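Local structure of Alpha/beta hydrolase (Xanthomonas campestris pv. campestris, 2QJW) at residues V28-W34 / F169-Q174. The protein is an uncharacterised member of the alpha/beta hydrolase superfamily and probably hydrolyses a substrate that has not been identified. Numbering follows the deposited sequence. Where two conformers were deposited one is given.
Sequences VAERLGW and FAELLQ
One water links the two segments: it donates to L173 O (2.6 Å) and accepts from W34 NE1 (3.1 Å), lying in the indole plane at the ring edge. There are no direct hydrogen bonds across; the rest is mostly apolar packing of the end of helix 20-31, and the turn that follows it, against helix 162-174 of the alpha/beta hydrolase fold, on one side of its parallel sheet. L173 sits between two aromatic rings. Its CD2 lies over the W34 face, 4.2 Å from the six-membered ring centroid and 14° off the normal, a CH-pi contact, while CD1 rests above the F169 ring, displaced toward the rim. V28 holds CG1 anti to its backbone N (chi1 169°), which sends that methyl to A170 CB and, obliquely, to F169 CD2, both at 3.8 Å from it. W34, F169 and L173 all also touch C7 and V77, on two adjacent strands of the sheet. The chain gets from helix 20-31 to W34 through a Schellman motif: G33, at positive phi, marks the exit, with G33 N bonded back to E30 O and W34 N to A29 O. L32 closes the more exposed flank; in the conformer modelled here, its CD2 lies 3.7 Å from Q174 CG.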
# COMPACT_ATOMS: atom_id res chain seq x y z
N VAL A 28 -11.60 13.07 3.84
CA VAL A 28 -10.20 13.27 3.46
C VAL A 28 -10.11 14.42 2.51
O VAL A 28 -9.26 15.31 2.69
CB VAL A 28 -9.62 12.00 2.82
CG1 VAL A 28 -8.30 12.24 2.20
CG2 VAL A 28 -9.46 10.91 3.87
N ALA A 29 -10.95 14.45 1.48
CA ALA A 29 -10.95 15.54 0.52
C ALA A 29 -11.13 16.86 1.31
O ALA A 29 -10.36 17.80 1.09
CB ALA A 29 -12.00 15.38 -0.51
N GLU A 30 -12.12 16.90 2.20
CA GLU A 30 -12.34 18.13 3.01
C GLU A 30 -11.12 18.58 3.75
O GLU A 30 -10.74 19.75 3.67
CB GLU A 30 -13.47 17.84 3.98
CG GLU A 30 -13.93 19.05 4.82
CD GLU A 30 -14.60 20.14 4.01
OE1 GLU A 30 -15.21 19.94 2.93
OE2 GLU A 30 -14.56 21.30 4.48
N ARG A 31 -10.47 17.68 4.46
CA ARG A 31 -9.33 18.00 5.31
C ARG A 31 -8.10 18.39 4.52
O ARG A 31 -7.19 19.07 5.06
CB ARG A 31 -9.02 16.85 6.26
CG ARG A 31 -10.08 16.69 7.30
CD ARG A 31 -9.86 15.45 8.14
N LEU A 32 -8.02 17.95 3.26
CA LEU A 32 -6.91 18.25 2.36
C LEU A 32 -7.19 19.46 1.42
O LEU A 32 -6.40 19.78 0.54
CB LEU A 32 -6.50 16.98 1.57
CG LEU A 32 -5.49 16.08 2.32
CD1 LEU A 32 -6.00 15.53 3.64
CD2 LEU A 32 -5.06 14.94 1.44
N GLY A 33 -8.33 20.11 1.60
CA GLY A 33 -8.64 21.31 0.84
C GLY A 33 -9.17 21.17 -0.56
O GLY A 33 -9.23 22.13 -1.31
N TRP A 34 -9.61 19.95 -0.91
CA TRP A 34 -10.24 19.70 -2.15
C TRP A 34 -11.76 19.85 -1.98
O TRP A 34 -12.29 19.54 -0.88
CB TRP A 34 -9.95 18.24 -2.62
CG TRP A 34 -8.52 18.10 -3.10
CD1 TRP A 34 -7.40 18.17 -2.33
CD2 TRP A 34 -8.09 17.86 -4.42
NE1 TRP A 34 -6.30 18.03 -3.11
CE2 TRP A 34 -6.69 17.85 -4.40
CE3 TRP A 34 -8.76 17.73 -5.63
CZ2 TRP A 34 -5.95 17.70 -5.55
CZ3 TRP A 34 -8.00 17.55 -6.79
CH2 TRP A 34 -6.62 17.55 -6.72
N PHE A 169 -5.86 7.37 0.09
CA PHE A 169 -6.41 8.45 -0.71
C PHE A 169 -5.72 9.79 -0.42
O PHE A 169 -5.42 10.58 -1.34
CB PHE A 169 -7.91 8.56 -0.47
CG PHE A 169 -8.64 9.51 -1.38
CD1 PHE A 169 -8.45 9.47 -2.74
CD2 PHE A 169 -9.60 10.36 -0.85
CE1 PHE A 169 -9.17 10.36 -3.54
CE2 PHE A 169 -10.30 11.24 -1.66
CZ PHE A 169 -10.08 11.23 -2.95
N ALA A 170 -5.50 10.08 0.86
CA ALA A 170 -4.80 11.27 1.23
C ALA A 170 -3.45 11.34 0.60
O ALA A 170 -2.99 12.40 0.16
CB ALA A 170 -4.68 11.30 2.80
N GLU A 171 -2.73 10.24 0.61
CA GLU A 171 -1.41 10.19 0.01
C GLU A 171 -1.42 10.47 -1.48
O GLU A 171 -0.46 11.09 -2.03
CB GLU A 171 -0.80 8.83 0.27
CG GLU A 171 -0.34 8.68 1.70
CD GLU A 171 -0.19 7.23 2.14
OE1 GLU A 171 -0.29 6.31 1.29
OE2 GLU A 171 -0.00 7.03 3.35
N LEU A 172 -2.47 10.00 -2.14
CA LEU A 172 -2.66 10.29 -3.56
C LEU A 172 -2.91 11.78 -3.71
O LEU A 172 -2.20 12.42 -4.51
CB LEU A 172 -3.83 9.52 -4.15
CG LEU A 172 -4.08 9.83 -5.62
CD1 LEU A 172 -2.98 9.36 -6.53
CD2 LEU A 172 -5.39 9.17 -6.03
N LEU A 173 -3.86 12.34 -3.00
CA LEU A 173 -4.16 13.78 -3.16
C LEU A 173 -2.95 14.64 -2.84
O LEU A 173 -2.70 15.63 -3.55
CB LEU A 173 -5.32 14.20 -2.31
CG LEU A 173 -6.69 13.59 -2.67
CD1 LEU A 173 -7.79 14.12 -1.68
CD2 LEU A 173 -6.97 13.82 -4.17
N GLN A 174 -2.18 14.25 -1.85
CA GLN A 174 -1.02 15.07 -1.43
C GLN A 174 0.08 15.06 -2.48
O GLN A 174 0.95 15.95 -2.45
CB GLN A 174 -0.49 14.57 -0.10
CG GLN A 174 -1.36 14.90 1.14
CD GLN A 174 -1.16 13.89 2.34
OE1 GLN A 174 -0.39 12.91 2.24
NE2 GLN A 174 -1.86 14.12 3.42
O HOH W 1 -3.26 18.20 -3.31